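PDB 4PET: extracellular solute-binding protein, family 7 from Colwellia psychrerythraea, which probably serves as the periplasmic solute receptor of a TRAP transporter and binds pyruvate together with a calcium ion. Local coordinates for residues K27-K32 with Y250-K255; N102-F107 with P323-I328; W157-I162 with E203-D208. One frame throughout, in Å; residues are numbered along the deposited sequence.

Contact 1: residues K27-K32 with Y250-K255; sequences KKYRWK and YNSLPK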
loop_
_atom_site.group_PDB
_atom_site.type_symbol
_atom_site.label_atom_id
_atom_site.label_comp_id
_atom_site.label_asym_id
_atom_site.label_seq_id
_atom_site.Cartn_x
_atom_site.Cartn_y
_atom_site.Cartn_z
ATOM N N LYS A 27 34.909 -12.266 2.034
ATOM C CA LYS A 27 34.892 -11.169 1.072
ATOM C C LYS A 27 33.776 -10.154 1.336
ATOM O O LYS A 27 32.656 -10.529 1.661
ATOM C CB LYS A 27 34.745 -11.783 -0.324
ATOM C CG LYS A 27 34.991 -10.870 -1.520
ATOM C CD LYS A 27 34.584 -11.598 -2.808
ATOM C CE LYS A 27 35.202 -13.009 -2.904
ATOM N NZ LYS A 27 34.709 -13.849 -4.046
ATOM N N LYS A 28 34.109 -8.867 1.212
ATOM C CA LYS A 28 33.129 -7.780 1.331
ATOM C C LYS A 28 32.942 -7.136 -0.035
ATOM O O LYS A 28 33.857 -7.112 -0.837
ATOM C CB LYS A 28 33.585 -6.736 2.350
ATOM C CG LYS A 28 33.852 -7.343 3.727
ATOM C CD LYS A 28 34.261 -6.287 4.754
ATOM C CE LYS A 28 34.374 -6.873 6.149
ATOM N NZ LYS A 28 35.316 -8.024 6.190
ATOM N N TYR A 29 31.736 -6.665 -0.289
ATOM C CA TYR A 29 31.364 -6.007 -1.537
ATOM C C TYR A 29 31.091 -4.524 -1.278
ATOM O O TYR A 29 30.435 -4.157 -0.304
ATOM C CB TYR A 29 30.121 -6.700 -2.126
ATOM C CG TYR A 29 30.377 -8.181 -2.377
ATOM C CD1 TYR A 29 30.277 -9.109 -1.356
ATOM C CD2 TYR A 29 30.766 -8.633 -3.633
ATOM C CE1 TYR A 29 30.557 -10.459 -1.578
ATOM C CE2 TYR A 29 31.026 -9.970 -3.873
ATOM C CZ TYR A 29 30.922 -10.875 -2.845
ATOM O OH TYR A 29 31.187 -12.181 -3.093
ATOM N N ARG A 30 31.636 -3.686 -2.148
ATOM C CA ARG A 30 31.448 -2.246 -2.098
ATOM C C ARG A 30 30.881 -1.812 -3.441
ATOM O O ARG A 30 31.565 -1.843 -4.462
ATOM C CB ARG A 30 32.785 -1.580 -1.790
ATOM C CG ARG A 30 33.264 -1.927 -0.406
ATOM C CD ARG A 30 34.697 -1.579 -0.252
ATOM N NE ARG A 30 35.508 -2.379 -1.145
ATOM C CZ ARG A 30 36.095 -3.517 -0.823
ATOM N NH1 ARG A 30 35.974 -4.031 0.399
ATOM N NH2 ARG A 30 36.820 -4.139 -1.733
ATOM N N TRP A 31 29.605 -1.455 -3.429
ATOM C CA TRP A 31 28.869 -1.102 -4.620
ATOM C C TRP A 31 28.586 0.398 -4.649
ATOM O O TRP A 31 28.707 1.068 -3.634
ATOM C CB TRP A 31 27.526 -1.816 -4.591
ATOM C CG TRP A 31 27.589 -3.233 -5.111
ATOM C CD1 TRP A 31 28.704 -4.003 -5.287
ATOM C CD2 TRP A 31 26.484 -4.017 -5.540
ATOM N NE1 TRP A 31 28.345 -5.246 -5.787
ATOM C CE2 TRP A 31 26.987 -5.271 -5.955
ATOM C CE3 TRP A 31 25.111 -3.794 -5.609
ATOM C CZ2 TRP A 31 26.170 -6.258 -6.459
ATOM C CZ3 TRP A 31 24.302 -4.803 -6.107
ATOM C CH2 TRP A 31 24.831 -6.008 -6.511
ATOM N N LYS A 32 28.192 0.900 -5.814
ATOM C CA LYS A 32 27.663 2.250 -5.942
ATOM C C LYS A 32 26.328 2.277 -6.666
ATOM O O LYS A 32 26.047 1.470 -7.573
ATOM C CB LYS A 32 28.657 3.210 -6.603
ATOM C CG LYS A 32 29.452 2.668 -7.718
ATOM C CD LYS A 32 30.737 3.490 -7.868
ATOM C CE LYS A 32 31.260 3.482 -9.290
ATOM N NZ LYS A 32 32.141 4.663 -9.562
ATOM N N TYR A 250 24.893 -8.489 -9.617
ATOM C CA TYR A 250 24.057 -9.274 -8.722
ATOM C C TYR A 250 24.565 -10.740 -8.655
ATOM O O TYR A 250 24.707 -11.297 -7.577
ATOM C CB TYR A 250 22.614 -9.195 -9.185
ATOM C CG TYR A 250 21.614 -10.037 -8.419
ATOM C CD1 TYR A 250 20.933 -9.527 -7.313
ATOM C CD2 TYR A 250 21.331 -11.338 -8.816
ATOM C CE1 TYR A 250 19.987 -10.316 -6.631
ATOM C CE2 TYR A 250 20.395 -12.126 -8.139
ATOM C CZ TYR A 250 19.725 -11.599 -7.049
ATOM O OH TYR A 250 18.797 -12.364 -6.385
ATOM N N ASN A 251 24.879 -11.330 -9.802
ATOM C CA ASN A 251 25.343 -12.712 -9.844
ATOM C C ASN A 251 26.625 -12.908 -9.045
ATOM O O ASN A 251 26.894 -13.988 -8.564
ATOM C CB ASN A 251 25.649 -13.137 -11.271
ATOM C CG ASN A 251 24.441 -13.155 -12.176
ATOM O OD1 ASN A 251 23.284 -13.275 -11.744
ATOM N ND2 ASN A 251 24.717 -13.060 -13.469
ATOM N N SER A 252 27.429 -11.861 -8.905
ATOM C CA SER A 252 28.703 -12.001 -8.215
ATOM C C SER A 252 28.496 -12.099 -6.695
ATOM O O SER A 252 29.411 -12.479 -5.966
ATOM C CB SER A 252 29.646 -10.845 -8.553
ATOM O OG SER A 252 29.228 -9.632 -7.924
ATOM N N LEU A 253 27.312 -11.714 -6.218
ATOM C CA LEU A 253 27.016 -11.769 -4.790
ATOM C C LEU A 253 26.755 -13.188 -4.307
ATOM O O LEU A 253 26.185 -13.979 -5.041
ATOM C CB LEU A 253 25.760 -10.971 -4.494
ATOM C CG LEU A 253 25.851 -9.460 -4.622
ATOM C CD1 LEU A 253 24.495 -8.838 -4.313
ATOM C CD2 LEU A 253 26.921 -8.976 -3.675
ATOM N N PRO A 254 27.140 -13.504 -3.053
ATOM C CA PRO A 254 26.637 -14.756 -2.479
ATOM C C PRO A 254 25.114 -14.697 -2.344
ATOM O O PRO A 254 24.555 -13.591 -2.327
ATOM C CB PRO A 254 27.332 -14.851 -1.107
ATOM C CG PRO A 254 27.907 -13.518 -0.850
ATOM C CD PRO A 254 28.037 -12.778 -2.143
ATOM N N LYS A 255 24.471 -15.865 -2.278
ATOM C CA LYS A 255 23.022 -15.969 -2.260
ATOM C C LYS A 255 22.367 -15.233 -1.062
ATOM O O LYS A 255 21.285 -14.667 -1.200
ATOM C CB LYS A 255 22.606 -17.444 -2.270
ATOM C CG LYS A 255 22.865 -18.112 -3.628
ATOM C CD LYS A 255 22.435 -19.593 -3.702
ATOM C CE LYS A 255 20.911 -19.800 -3.814
ATOM N NZ LYS A 255 20.304 -19.151 -5.025
HETATM O O HOH W 1 31.763 -13.077 -6.097
HETATM O O HOH W 2 30.207 -7.199 -7.085
#

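Contact 2: residues N102-F107 with P323-I328; sequences NFNTMF and PMTAEI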
loop_
_atom_site.group_PDB
_atom_site.type_symbol
_atom_site.label_atom_id
_atom_site.label_comp_id
_atom_site.label_asym_id
_atom_site.label_seq_id
_atom_site.Cartn_x
_atom_site.Cartn_y
_atom_site.Cartn_z
ATOM N N ASN A 102 13.157 2.105 -25.437
ATOM C CA ASN A 102 12.252 0.970 -25.573
ATOM C C ASN A 102 10.922 1.404 -24.994
ATOM O O ASN A 102 10.808 1.616 -23.781
ATOM C CB ASN A 102 12.795 -0.243 -24.820
ATOM C CG ASN A 102 11.883 -1.467 -24.944
ATOM O OD1 ASN A 102 10.678 -1.326 -25.106
ATOM N ND2 ASN A 102 12.463 -2.665 -24.888
ATOM N N PHE A 103 9.929 1.610 -25.851
ATOM C CA PHE A 103 8.654 2.158 -25.371
ATOM C C PHE A 103 7.987 1.276 -24.328
ATOM O O PHE A 103 7.159 1.761 -23.542
ATOM C CB PHE A 103 7.663 2.469 -26.505
ATOM C CG PHE A 103 7.637 1.455 -27.603
ATOM C CD1 PHE A 103 7.168 0.168 -27.381
ATOM C CD2 PHE A 103 8.069 1.803 -28.887
ATOM C CE1 PHE A 103 7.141 -0.769 -28.415
ATOM C CE2 PHE A 103 8.045 0.879 -29.924
ATOM C CZ PHE A 103 7.590 -0.406 -29.691
ATOM N N ASN A 104 8.358 -0.003 -24.273
ATOM C CA ASN A 104 7.719 -0.896 -23.286
ATOM C C ASN A 104 8.123 -0.591 -21.847
ATOM O O ASN A 104 7.417 -0.976 -20.901
ATOM C CB ASN A 104 7.933 -2.368 -23.650
ATOM C CG ASN A 104 7.113 -2.768 -24.861
ATOM O OD1 ASN A 104 5.972 -2.323 -25.002
ATOM N ND2 ASN A 104 7.691 -3.560 -25.759
ATOM N N THR A 105 9.212 0.150 -21.673
ATOM C CA THR A 105 9.597 0.595 -20.337
ATOM C C THR A 105 8.597 1.568 -19.690
ATOM O O THR A 105 8.606 1.725 -18.475
ATOM C CB THR A 105 10.987 1.252 -20.324
ATOM O OG1 THR A 105 11.005 2.409 -21.183
ATOM C CG2 THR A 105 12.050 0.239 -20.744
HETATM N N MSE A 106 7.755 2.224 -20.486
HETATM C CA MSE A 106 6.783 3.189 -19.941
HETATM C C MSE A 106 5.751 2.583 -18.981
HETATM O O MSE A 106 5.363 3.211 -18.000
HETATM C CB MSE A 106 6.003 3.858 -21.080
HETATM C CG MSE A 106 6.816 4.840 -21.912
HETATM SE SE MSE A 106 5.649 5.827 -23.122
HETATM C CE MSE A 106 5.172 4.400 -24.366
ATOM N N PHE A 107 5.313 1.366 -19.275
ATOM C CA PHE A 107 4.123 0.814 -18.645
ATOM C C PHE A 107 4.361 0.243 -17.238
ATOM O O PHE A 107 3.403 -0.026 -16.534
ATOM C CB PHE A 107 3.447 -0.194 -19.590
ATOM C CG PHE A 107 3.297 0.344 -20.994
ATOM C CD1 PHE A 107 2.477 1.425 -21.250
ATOM C CD2 PHE A 107 4.038 -0.183 -22.037
ATOM C CE1 PHE A 107 2.361 1.944 -22.504
ATOM C CE2 PHE A 107 3.943 0.347 -23.315
ATOM C CZ PHE A 107 3.112 1.395 -23.549
ATOM N N PRO A 323 4.170 -7.164 -30.309
ATOM C CA PRO A 323 3.439 -8.173 -29.538
ATOM C C PRO A 323 3.751 -8.118 -28.048
ATOM O O PRO A 323 2.873 -8.434 -27.240
ATOM C CB PRO A 323 3.904 -9.503 -30.142
ATOM C CG PRO A 323 4.566 -9.143 -31.454
ATOM C CD PRO A 323 5.110 -7.771 -31.269
HETATM N N MSE A 324 4.959 -7.705 -27.673
HETATM C CA MSE A 324 5.276 -7.561 -26.254
HETATM C C MSE A 324 4.467 -6.408 -25.619
HETATM O O MSE A 324 4.042 -6.500 -24.444
HETATM C CB MSE A 324 6.775 -7.321 -26.060
HETATM C CG MSE A 324 7.190 -7.181 -24.588
HETATM SE SE MSE A 324 6.555 -8.657 -23.469
HETATM C CE MSE A 324 7.566 -10.090 -24.243
ATOM N N THR A 325 4.280 -5.334 -26.385
ATOM C CA THR A 325 3.428 -4.211 -25.972
ATOM C C THR A 325 1.975 -4.646 -25.834
ATOM O O THR A 325 1.267 -4.234 -24.915
ATOM C CB THR A 325 3.471 -3.075 -26.994
ATOM O OG1 THR A 325 4.838 -2.734 -27.271
ATOM C CG2 THR A 325 2.693 -1.826 -26.468
ATOM N N ALA A 326 1.514 -5.477 -26.761
ATOM C CA ALA A 326 0.132 -5.923 -26.692
ATOM C C ALA A 326 -0.033 -6.759 -25.432
ATOM O O ALA A 326 -1.038 -6.624 -24.708
ATOM C CB ALA A 326 -0.269 -6.693 -27.965
ATOM N N GLU A 327 0.971 -7.580 -25.139
ATOM C CA GLU A 327 0.902 -8.467 -23.998
ATOM C C GLU A 327 0.886 -7.661 -22.718
ATOM O O GLU A 327 0.093 -7.927 -21.798
ATOM C CB GLU A 327 2.072 -9.466 -23.956
ATOM C CG GLU A 327 1.897 -10.475 -22.812
ATOM C CD GLU A 327 3.058 -11.464 -22.629
ATOM O OE1 GLU A 327 3.989 -11.505 -23.467
ATOM O OE2 GLU A 327 3.038 -12.199 -21.614
ATOM N N ILE A 328 1.748 -6.661 -22.646
ATOM C CA ILE A 328 1.809 -5.865 -21.426
ATOM C C ILE A 328 0.514 -5.063 -21.230
ATOM O O ILE A 328 -0.048 -5.065 -20.140
ATOM C CB ILE A 328 2.994 -4.903 -21.419
ATOM C CG1 ILE A 328 4.306 -5.682 -21.433
ATOM C CG2 ILE A 328 2.947 -4.050 -20.137
ATOM C CD1 ILE A 328 5.503 -4.852 -21.810
#

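Contact 3: residues W157-I162 with E203-D208; sequences WFKKEI and ERNTID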
loop_
_atom_site.group_PDB
_atom_site.type_symbol
_atom_site.label_atom_id
_atom_site.label_comp_id
_atom_site.label_asym_id
_atom_site.label_seq_id
_atom_site.Cartn_x
_atom_site.Cartn_y
_atom_site.Cartn_z
ATOM N N TRP A 157 1.332 22.182 -12.683
ATOM C CA TRP A 157 1.390 23.591 -12.452
ATOM C C TRP A 157 1.374 24.370 -13.782
ATOM O O TRP A 157 2.181 24.132 -14.674
ATOM C CB TRP A 157 2.662 23.876 -11.694
ATOM C CG TRP A 157 2.737 23.233 -10.368
ATOM C CD1 TRP A 157 3.294 22.017 -10.076
ATOM C CD2 TRP A 157 2.256 23.766 -9.121
ATOM N NE1 TRP A 157 3.180 21.761 -8.716
ATOM C CE2 TRP A 157 2.558 22.825 -8.113
ATOM C CE3 TRP A 157 1.628 24.956 -8.757
ATOM C CZ2 TRP A 157 2.228 23.035 -6.764
ATOM C CZ3 TRP A 157 1.302 25.159 -7.423
ATOM C CH2 TRP A 157 1.603 24.209 -6.453
ATOM N N PHE A 158 0.455 25.307 -13.891
ATOM C CA PHE A 158 0.149 25.961 -15.143
ATOM C C PHE A 158 0.144 27.452 -14.911
ATOM O O PHE A 158 -0.385 27.929 -13.902
ATOM C CB PHE A 158 -1.222 25.502 -15.647
ATOM C CG PHE A 158 -1.232 24.091 -16.152
ATOM C CD1 PHE A 158 -1.128 23.036 -15.272
ATOM C CD2 PHE A 158 -1.293 23.832 -17.523
ATOM C CE1 PHE A 158 -1.112 21.714 -15.730
ATOM C CE2 PHE A 158 -1.290 22.520 -18.006
ATOM C CZ PHE A 158 -1.190 21.460 -17.116
ATOM N N LYS A 159 0.735 28.181 -15.844
ATOM C CA LYS A 159 0.706 29.635 -15.797
ATOM C C LYS A 159 -0.642 30.200 -16.204
ATOM O O LYS A 159 -1.028 31.294 -15.752
ATOM C CB LYS A 159 1.777 30.221 -16.697
ATOM C CG LYS A 159 3.195 29.967 -16.243
ATOM C CD LYS A 159 4.186 30.432 -17.313
ATOM C CE LYS A 159 5.634 30.293 -16.890
ATOM N NZ LYS A 159 5.959 31.233 -15.802
ATOM N N LYS A 160 -1.349 29.479 -17.065
ATOM C CA LYS A 160 -2.658 29.924 -17.561
ATOM C C LYS A 160 -3.594 28.745 -17.510
ATOM O O LYS A 160 -3.151 27.595 -17.656
ATOM C CB LYS A 160 -2.591 30.419 -19.018
ATOM C CG LYS A 160 -1.345 31.182 -19.382
ATOM C CD LYS A 160 -1.281 32.538 -18.686
ATOM C CE LYS A 160 -0.210 33.446 -19.310
ATOM N NZ LYS A 160 1.108 32.755 -19.527
ATOM N N GLU A 161 -4.881 29.016 -17.319
ATOM C CA GLU A 161 -5.846 27.929 -17.211
ATOM C C GLU A 161 -6.088 27.253 -18.548
ATOM O O GLU A 161 -6.046 27.888 -19.614
ATOM C CB GLU A 161 -7.182 28.414 -16.634
ATOM C CG GLU A 161 -7.130 28.881 -15.190
ATOM C CD GLU A 161 -8.279 29.826 -14.849
ATOM O OE1 GLU A 161 -8.232 31.011 -15.278
ATOM O OE2 GLU A 161 -9.229 29.378 -14.168
ATOM N N ILE A 162 -6.341 25.952 -18.476
ATOM C CA ILE A 162 -6.712 25.162 -19.631
ATOM C C ILE A 162 -8.234 25.126 -19.747
ATOM O O ILE A 162 -8.898 24.408 -18.995
ATOM C CB ILE A 162 -6.189 23.730 -19.463
ATOM C CG1 ILE A 162 -4.661 23.724 -19.410
ATOM C CG2 ILE A 162 -6.713 22.812 -20.558
ATOM C CD1 ILE A 162 -3.992 24.318 -20.654
ATOM N N GLU A 203 10.477 29.273 -15.355
ATOM C CA GLU A 203 10.765 30.692 -15.188
ATOM C C GLU A 203 11.075 31.344 -16.558
ATOM O O GLU A 203 10.715 32.492 -16.827
ATOM C CB GLU A 203 11.955 30.819 -14.244
ATOM C CG GLU A 203 12.303 32.242 -13.754
ATOM C CD GLU A 203 13.521 32.222 -12.825
ATOM O OE1 GLU A 203 14.535 31.570 -13.170
ATOM O OE2 GLU A 203 13.459 32.821 -11.734
ATOM N N ARG A 204 11.749 30.608 -17.422
ATOM C CA ARG A 204 12.174 31.170 -18.699
ATOM C C ARG A 204 11.155 31.019 -19.831
ATOM O O ARG A 204 11.355 31.548 -20.939
ATOM C CB ARG A 204 13.506 30.553 -19.095
ATOM C CG ARG A 204 14.645 31.062 -18.251
ATOM C CD ARG A 204 15.972 30.525 -18.723
ATOM N NE ARG A 204 17.007 30.739 -17.722
ATOM C CZ ARG A 204 18.237 30.228 -17.778
ATOM N NH1 ARG A 204 18.596 29.458 -18.796
ATOM N NH2 ARG A 204 19.106 30.477 -16.800
ATOM N N ASN A 205 10.072 30.297 -19.559
ATOM C CA ASN A 205 9.076 29.995 -20.577
ATOM C C ASN A 205 9.641 29.048 -21.600
ATOM O O ASN A 205 9.182 29.002 -22.735
ATOM C CB ASN A 205 8.568 31.254 -21.253
ATOM C CG ASN A 205 7.880 32.171 -20.274
ATOM O OD1 ASN A 205 6.881 31.788 -19.683
ATOM N ND2 ASN A 205 8.415 33.376 -20.086
ATOM N N THR A 206 10.646 28.287 -21.194
ATOM C CA THR A 206 11.044 27.149 -22.000
ATOM C C THR A 206 9.932 26.103 -21.927
ATOM O O THR A 206 9.701 25.375 -22.896
ATOM C CB THR A 206 12.379 26.574 -21.550
ATOM O OG1 THR A 206 13.397 27.515 -21.869
ATOM C CG2 THR A 206 12.682 25.236 -22.268
ATOM N N ILE A 207 9.256 26.031 -20.778
ATOM C CA ILE A 207 7.989 25.300 -20.652
ATOM C C ILE A 207 6.947 26.251 -20.108
ATOM O O ILE A 207 7.270 27.222 -19.393
ATOM C CB ILE A 207 8.072 24.036 -19.734
ATOM C CG1 ILE A 207 8.808 24.373 -18.431
ATOM C CG2 ILE A 207 8.773 22.897 -20.445
ATOM C CD1 ILE A 207 8.956 23.191 -17.498
ATOM N N ASP A 208 5.698 25.998 -20.484
ATOM C CA ASP A 208 4.559 26.812 -20.066
ATOM C C ASP A 208 3.874 26.160 -18.886
ATOM O O ASP A 208 3.075 26.783 -18.193
ATOM C CB ASP A 208 3.568 26.922 -21.211
ATOM C CG ASP A 208 4.217 27.450 -22.495
ATOM O OD1 ASP A 208 4.772 28.561 -22.427
ATOM O OD2 ASP A 208 4.170 26.756 -23.546
HETATM O O HOH W 3 0.628 27.792 -18.854
#

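Contact 1: residues K27-K32 with Y250-K255
Leu253 fits between Tyr29 and Trp31 and offers one methyl group to each ring, a simple case of a forked side chain serving two aromatic neighbours on the same side of a strand. Toward Tyr29 the interaction is CH-pi: CD2 of Leu253 stands 3.9 Å from the centroid of the tyrosine ring, 17° off the ring normal. With Trp31 it is apolar contact with the six-membered ring of the indole, approached obliquely, where Leu253 CD1 lies 3.6 Å from Trp31 CH2. With CG of Tyr29 anti to its carbonyl carbon (chi1 -58°), the ring reaches Pro254, whose CD is 3.5 Å from Tyr29 CE1. The contact joins strand 29-35 of the five-stranded sheet to the turn between helix 247-252 and helix 255-290, in which Pro254 is the N-cap of the second helix. Leu257 and Leu261 of that helix also touch Tyr29 and Trp31, respectively. A serine in place of Tyr29 would probably leave Leu253 CD2 without an aromatic face and open a gap beside Pro254. One polar link runs through water. The molecule, in the plane of the indole at its edge, accepts from Trp31 NE1 at 3.0 Å and donates to Ser252 OG at 2.8 Å; the same hydroxyl is hydrogen-bonded to Ala249 O.

Contact 2: residues N102-F107 with P323-I328
Asn104 and Thr325 meet where the loop between strand 90-93 and helix 117-126 abuts the first turn of helix 323-353. An Asx turn shapes the loop: Asn102 OD1 accepts from Asn104 N at 2.8 Å. The tight part is buried. Asn104 sets CB 3.9 Å from Ile328 CD1, while Ile328 CG2 lies 3.9 Å from Phe107 CB; CG2 of Thr325, anti to its backbone N, meets Phe107 CE2 at 4.0 Å. Phe107 also packs on Leu329 and Leu332 farther along the helix, and its side chain is about 8 Å from that of the pyruvate-binding Tyr96. The looser side belongs to the partly exposed Phe103 and Met324. Phe103 brings only its rim, CE1, against Thr325 OG1 and has a cation-pi partner in Lys321. Met324, a selenomethionine, touches Asn104 ND2 through CG before its chain bends and carries the selenium away. The amide of the buried Asn104 is held at both ends, with Asp322 OD2 bonded to both Asn104 ND2 and Thr325 OG1. At the other end of the amide, Thr325 OG1 is hydrogen-bonded to Asn104 OD1 at 2.6 Å, in the carbonyl plane and on a lone pair, at a C=O...donor angle of 117°.

Contact 3: residues W157-I162 with E203-D208
A Schellman motif closes helix 198-204, and its Asn205 receives the side chain of Lys159, the first residue beyond strand 156-158. Asn205 has left the helix with a positive phi of 69°, and its OD1 lies 3.4 Å from Lys159 CE; the two side chains cross at about a right angle. The contact is thus made by the aliphatic part of the lysine. Its chain is extended through chi2 and chi3 and bends at chi4 (-68°), where NZ makes a weak hydrogen bond to Ile226 O. Nearer the backbone, Lys159 CG passes 3.7 Å from Asp208 O.

Here two antiparallel strands of the six-stranded sheet part company. Trp157 is still backbone-bonded to Leu210 in strand 209-210, but two residues on, Lys159 N stands 3.6 Å from Asp208 O, and a water has entered. It donates to Asp208 O at 2.7 Å and accepts from Lys160 N at 3.2 Å, so a solvent molecule links the two backbones here. The carboxylate of Asp208 has its own partner, OD2 forming a salt bridge to Lys172. Lys160 NZ stays 6.3 Å from Asp208 OD1, where its charge could act only at a distance. The ligand pocket is near: the side chain of Ile207, in the loop before strand 209-210, is about 4 Å from that of the pyruvate-binding Arg174, and that of Trp157, hydrogen-bonded through NE1 to Asp218, is about 10 Å from the bound calcium ion.

In the fold
From the N terminus, residues 27-32 run into the first strand of the five-stranded sheet and 102-107 follow in the loop after strand 90-93. Residues 157-162, which start in the six-stranded sheet, are the first to find their partner: contact 3 closes a short loop at 203-208. Contact 1 closes next at 250-255, just past strand 240-246, which returns the chain to the first sheet. Contact 2 closes last, on helix 323-353. Contacts 1 and 2 therefore cross, and contact 3 is nested inside both. Contacts 1 and 3, with centres 46 Å apart, lie on opposite sides of the chain's centre, each with one segment in a different sheet; contact 2 ties the late helix to the early loop.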